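Oxidoreductase, iron/ascorbate family (PDB 3ON7) probably acts as an iron(II)- and 2-oxoglutarate-dependent oxygenase, using molecular oxygen and possibly forming ethylene or oxidising L-arginine. Local coordinates at residues B[5-10]-B[15-20]; B[88-91]-B[96-99]. One frame throughout, in Å; residues are numbered along the deposited sequence.

Interaction 1: B[5-10]-B[15-20]; sequences ETIDYR and AKRFVE
In the beta-alpha-beta unit that opens the chain, I7 of strand 6-8 packs against R17 and F18 on helix 14-25. Strand and helix segments run nearly antiparallel, their axes at 156° and 8.8 Å apart. I7 reaches the helix with two branches. With CG1 anti to the carbonyl carbon (chi1 -63°), CD1 is carried onto the helix backbone, where it lies 3.5 Å from F18 CA and 4.1 Å from F18 CB. The other branch, CG2, sits over one face of the R17 guanidinium, near its rim, as the two side chains run alongside each other, pointing opposite ways. E5 OE1 comes to the edge of that guanidinium, 3.7 Å from R17 NH2, with the carboxylate turned 89° to it: a long salt bridge. The arginine is held more firmly by D13, which pairs with its NH1. Cutting I7 back to an alanine is likely to open a gap beside F18 CA and take the methyl from that face of the guanidinium. F18 also packs on L120 of helix 103-126, while I7 bonds through its backbone to V29 and S31. Strand 6-8 thus pairs in parallel with strand 27-31, with helix 14-25 as the connection, a classic beta-alpha-beta crossover.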
loop_
_atom_site.group_PDB
_atom_site.type_symbol
_atom_site.label_atom_id
_atom_site.label_comp_id
_atom_site.label_asym_id
_atom_site.label_seq_id
_atom_site.Cartn_x
_atom_site.Cartn_y
_atom_site.Cartn_z
ATOM N N GLU B 5 -10.868 29.700 -25.166
ATOM C CA GLU B 5 -10.164 30.909 -25.571
ATOM C C GLU B 5 -8.680 30.866 -25.197
ATOM O O GLU B 5 -8.341 30.628 -24.053
ATOM C CB GLU B 5 -10.810 32.133 -24.924
ATOM C CG GLU B 5 -10.351 33.457 -25.533
ATOM C CD GLU B 5 -11.175 34.667 -25.084
ATOM O OE1 GLU B 5 -11.267 34.922 -23.863
ATOM O OE2 GLU B 5 -11.704 35.377 -25.969
ATOM N N THR B 6 -7.795 31.112 -26.154
ATOM C CA THR B 6 -6.391 31.326 -25.819
ATOM C C THR B 6 -6.241 32.700 -25.209
ATOM O O THR B 6 -6.637 33.672 -25.815
ATOM C CB THR B 6 -5.501 31.282 -27.042
ATOM O OG1 THR B 6 -5.554 29.973 -27.631
ATOM C CG2 THR B 6 -4.062 31.627 -26.643
ATOM N N ILE B 7 -5.681 32.789 -24.008
ATOM C CA ILE B 7 -5.454 34.090 -23.374
ATOM C C ILE B 7 -3.971 34.400 -23.352
ATOM O O ILE B 7 -3.190 33.627 -22.831
ATOM C CB ILE B 7 -5.990 34.124 -21.943
ATOM C CG1 ILE B 7 -7.512 33.920 -21.949
ATOM C CG2 ILE B 7 -5.646 35.455 -21.300
ATOM C CD1 ILE B 7 -8.078 33.466 -20.622
ATOM N N ASP B 8 -3.586 35.533 -23.927
ATOM C CA ASP B 8 -2.188 35.980 -23.915
ATOM C C ASP B 8 -1.792 36.463 -22.525
ATOM O O ASP B 8 -2.352 37.418 -22.008
ATOM C CB ASP B 8 -1.998 37.105 -24.928
ATOM C CG ASP B 8 -0.553 37.392 -25.224
ATOM O OD1 ASP B 8 0.228 37.610 -24.285
ATOM O OD2 ASP B 8 -0.209 37.446 -26.415
ATOM N N TYR B 9 -0.815 35.785 -21.937
ATOM C CA TYR B 9 -0.335 36.058 -20.583
ATOM C C TYR B 9 0.064 37.506 -20.451
ATOM O O TYR B 9 -0.098 38.096 -19.394
ATOM C CB TYR B 9 0.875 35.167 -20.298
ATOM C CG TYR B 9 1.576 35.408 -18.980
ATOM C CD1 TYR B 9 1.115 34.809 -17.803
ATOM C CD2 TYR B 9 2.724 36.206 -18.905
ATOM C CE1 TYR B 9 1.772 35.006 -16.601
ATOM C CE2 TYR B 9 3.371 36.423 -17.689
ATOM C CZ TYR B 9 2.887 35.804 -16.547
ATOM O OH TYR B 9 3.504 35.997 -15.340
ATOM N N ARG B 10 0.588 38.073 -21.533
ATOM C CA ARG B 10 1.131 39.426 -21.495
ATOM C C ARG B 10 0.063 40.505 -21.386
ATOM O O ARG B 10 0.359 41.588 -20.885
ATOM C CB ARG B 10 2.015 39.695 -22.719
ATOM C CG ARG B 10 3.238 38.783 -22.814
ATOM C CD ARG B 10 3.882 38.852 -24.179
ATOM N NE ARG B 10 2.938 38.508 -25.239
ATOM C CZ ARG B 10 3.222 38.505 -26.537
ATOM N NH1 ARG B 10 4.435 38.824 -26.962
ATOM N NH2 ARG B 10 2.284 38.174 -27.416
ATOM N N ALA B 15 -5.126 37.999 -16.253
ATOM C CA ALA B 15 -5.443 37.331 -15.011
ATOM C C ALA B 15 -6.956 37.183 -14.860
ATOM O O ALA B 15 -7.462 36.066 -14.645
ATOM C CB ALA B 15 -4.828 38.099 -13.822
ATOM N N LYS B 16 -7.671 38.303 -14.994
ATOM C CA LYS B 16 -9.125 38.336 -14.800
ATOM C C LYS B 16 -9.818 37.387 -15.752
ATOM O O LYS B 16 -10.677 36.606 -15.330
ATOM C CB LYS B 16 -9.706 39.760 -14.966
ATOM C CG LYS B 16 -11.249 39.851 -14.751
ATOM C CD LYS B 16 -11.788 41.291 -14.906
ATOM N N ARG B 17 -9.458 37.460 -17.030
ATOM C CA ARG B 17 -10.081 36.590 -18.053
ATOM C C ARG B 17 -9.718 35.114 -17.861
ATOM O O ARG B 17 -10.532 34.232 -18.135
ATOM C CB ARG B 17 -9.697 37.045 -19.463
ATOM C CG ARG B 17 -10.392 38.342 -19.932
ATOM C CD ARG B 17 -9.628 38.979 -21.063
ATOM N NE ARG B 17 -9.405 38.046 -22.164
ATOM C CZ ARG B 17 -8.331 38.039 -22.950
ATOM N NH1 ARG B 17 -7.339 38.921 -22.785
ATOM N NH2 ARG B 17 -8.241 37.128 -23.906
ATOM N N PHE B 18 -8.508 34.851 -17.383
ATOM C CA PHE B 18 -8.060 33.481 -17.127
ATOM C C PHE B 18 -8.869 32.796 -16.010
ATOM O O PHE B 18 -9.319 31.651 -16.165
ATOM C CB PHE B 18 -6.564 33.493 -16.790
ATOM C CG PHE B 18 -6.014 32.152 -16.401
ATOM C CD1 PHE B 18 -5.652 31.234 -17.362
ATOM C CD2 PHE B 18 -5.858 31.815 -15.067
ATOM C CE1 PHE B 18 -5.144 30.002 -16.995
ATOM C CE2 PHE B 18 -5.354 30.588 -14.700
ATOM C CZ PHE B 18 -5.001 29.683 -15.664
ATOM N N VAL B 19 -9.062 33.498 -14.896
ATOM C CA VAL B 19 -9.810 32.954 -13.751
ATOM C C VAL B 19 -11.268 32.736 -14.144
ATOM O O VAL B 19 -11.878 31.756 -13.763
ATOM C CB VAL B 19 -9.674 33.837 -12.493
ATOM C CG1 VAL B 19 -10.535 33.286 -11.322
ATOM C CG2 VAL B 19 -8.188 33.924 -12.064
ATOM N N GLU B 20 -11.804 33.614 -14.981
ATOM C CA GLU B 20 -13.168 33.441 -15.475
ATOM C C GLU B 20 -13.314 32.232 -16.427
ATOM O O GLU B 20 -14.344 31.568 -16.446
ATOM C CB GLU B 20 -13.638 34.732 -16.151
ATOM C CG GLU B 20 -14.957 34.614 -16.880
ATOM C CD GLU B 20 -16.105 34.202 -15.978
ATOM O OE1 GLU B 20 -16.058 34.493 -14.740
ATOM O OE2 GLU B 20 -17.065 33.603 -16.531
#

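Interaction 2: B[88-91]-B[96-99]; sequences EYYH and GRIP
Y90 reaches from strand 88-92 to the loop at R97 and P99, and its side chain can be followed outward from CB. With CG anti to the backbone N (chi1 -161°), CB sends the ring toward the loop. Farther out, CE1 comes within 3.4 Å of R97 O, which lies at the ring edge, in its plane. CZ next meets the proline ring, 3.9 Å from P99 CD, the two side chains pointing at each other from strand and loop. At the tip, OH donates a 2.7 Å hydrogen bond to R97 O. The C=O...O angle is 112°, and the hydroxyl comes down on the oxygen from above the carbonyl plane, not along a lone pair. The same OH also touches P99 CD at 3.4 Å. R97 O has a second donor, a water at 2.9 Å that also donates to H91 O, so strand and loop are joined by one direct and one bridged link. Two donors thereby satisfy this carbonyl. Around them, the Y90 ring meets W47 of helix 37-51 edge-to-face and packs on F69 of strand 68-70. P99 rests on F50 of helix 37-51, and I98 turns to I106 and L107 of helix 103-126, so the loop touches both helices as well as the strand.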
loop_
_atom_site.group_PDB
_atom_site.type_symbol
_atom_site.label_atom_id
_atom_site.label_comp_id
_atom_site.label_asym_id
_atom_site.label_seq_id
_atom_site.Cartn_x
_atom_site.Cartn_y
_atom_site.Cartn_z
ATOM N N GLU B 88 4.482 4.591 -22.132
ATOM C CA GLU B 88 5.443 4.352 -21.047
ATOM C C GLU B 88 5.672 5.738 -20.436
ATOM O O GLU B 88 5.356 6.753 -21.053
ATOM C CB GLU B 88 6.745 3.715 -21.579
ATOM C CG GLU B 88 7.584 4.659 -22.448
ATOM C CD GLU B 88 8.737 4.004 -23.194
ATOM O OE1 GLU B 88 9.216 2.906 -22.795
ATOM O OE2 GLU B 88 9.190 4.623 -24.193
ATOM N N TYR B 89 6.146 5.806 -19.205
ATOM C CA TYR B 89 6.272 7.105 -18.581
ATOM C C TYR B 89 7.264 7.079 -17.471
ATOM O O TYR B 89 7.716 6.012 -17.064
ATOM C CB TYR B 89 4.903 7.630 -18.090
ATOM C CG TYR B 89 4.096 6.659 -17.252
ATOM C CD1 TYR B 89 3.218 5.757 -17.841
ATOM C CD2 TYR B 89 4.186 6.667 -15.867
ATOM C CE1 TYR B 89 2.463 4.859 -17.066
ATOM C CE2 TYR B 89 3.424 5.790 -15.091
ATOM C CZ TYR B 89 2.576 4.892 -15.688
ATOM O OH TYR B 89 1.841 4.041 -14.903
ATOM N N TYR B 90 7.613 8.274 -17.012
ATOM C CA TYR B 90 8.543 8.471 -15.928
ATOM C C TYR B 90 7.914 9.442 -14.925
ATOM O O TYR B 90 7.426 10.522 -15.302
ATOM C CB TYR B 90 9.841 9.065 -16.464
ATOM C CG TYR B 90 11.002 8.903 -15.545
ATOM C CD1 TYR B 90 11.061 9.594 -14.333
ATOM C CD2 TYR B 90 12.041 8.048 -15.857
ATOM C CE1 TYR B 90 12.127 9.426 -13.472
ATOM C CE2 TYR B 90 13.090 7.863 -14.984
ATOM C CZ TYR B 90 13.146 8.566 -13.813
ATOM O OH TYR B 90 14.208 8.386 -12.955
ATOM N N HIS B 91 7.967 9.073 -13.645
ATOM C CA HIS B 91 7.456 9.922 -12.560
ATOM C C HIS B 91 8.616 10.632 -11.894
ATOM O O HIS B 91 9.485 10.001 -11.249
ATOM C CB HIS B 91 6.713 9.072 -11.545
ATOM C CG HIS B 91 5.293 8.796 -11.910
ATOM N ND1 HIS B 91 4.376 8.321 -10.996
ATOM C CD2 HIS B 91 4.616 8.976 -13.069
ATOM C CE1 HIS B 91 3.192 8.227 -11.581
ATOM N NE2 HIS B 91 3.316 8.599 -12.842
ATOM N N GLY B 96 12.924 12.291 -5.698
ATOM C CA GLY B 96 12.947 10.945 -6.248
ATOM C C GLY B 96 14.106 10.680 -7.187
ATOM O O GLY B 96 15.011 11.500 -7.346
ATOM N N ARG B 97 14.059 9.521 -7.829
ATOM C CA ARG B 97 15.128 9.121 -8.710
ATOM C C ARG B 97 15.011 9.797 -10.043
ATOM O O ARG B 97 13.967 9.767 -10.670
ATOM C CB ARG B 97 15.106 7.632 -8.939
ATOM C CG ARG B 97 16.462 7.179 -9.381
ATOM C CD ARG B 97 16.475 5.760 -9.593
ATOM N NE ARG B 97 17.717 5.312 -10.160
ATOM C CZ ARG B 97 17.890 4.080 -10.618
ATOM N NH1 ARG B 97 16.873 3.210 -10.565
ATOM N NH2 ARG B 97 19.069 3.716 -11.124
ATOM N N ILE B 98 16.115 10.382 -10.484
ATOM C CA ILE B 98 16.196 11.061 -11.772
ATOM C C ILE B 98 17.569 10.736 -12.381
ATOM O O ILE B 98 18.566 10.768 -11.682
ATOM C CB ILE B 98 16.060 12.591 -11.608
ATOM C CG1 ILE B 98 14.831 12.929 -10.756
ATOM C CG2 ILE B 98 15.942 13.252 -12.970
ATOM C CD1 ILE B 98 14.656 14.367 -10.483
ATOM N N PRO B 99 17.618 10.412 -13.678
ATOM C CA PRO B 99 18.927 10.139 -14.276
ATOM C C PRO B 99 19.801 11.380 -14.247
ATOM O O PRO B 99 19.304 12.475 -14.520
ATOM C CB PRO B 99 18.588 9.769 -15.729
ATOM C CG PRO B 99 17.182 9.391 -15.713
ATOM C CD PRO B 99 16.536 10.247 -14.651
HETATM O O HOH W 1 11.417 10.689 -9.528
#

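How the interactions relate
Interactions 1 and 2 attach different elements to the same mixed sheet: interaction 1 lays a helix against its edge strand 6-8, whereas interaction 2 ties a loop to strand 88-92, next to the other edge. Their centres are 32 Å apart, on opposite sides of the chain's centre, and their nearest atoms remain about 23 Å from each other. Helix 103-126 packs against both contacts. H174, D176 and H231 face one vacant point, consistent with the iron site of a 2-oxoglutarate oxygenase; none belongs to either contact. The side chain of R97 is about 4 Å from a bound glycerol, probably from the crystallisation liquor.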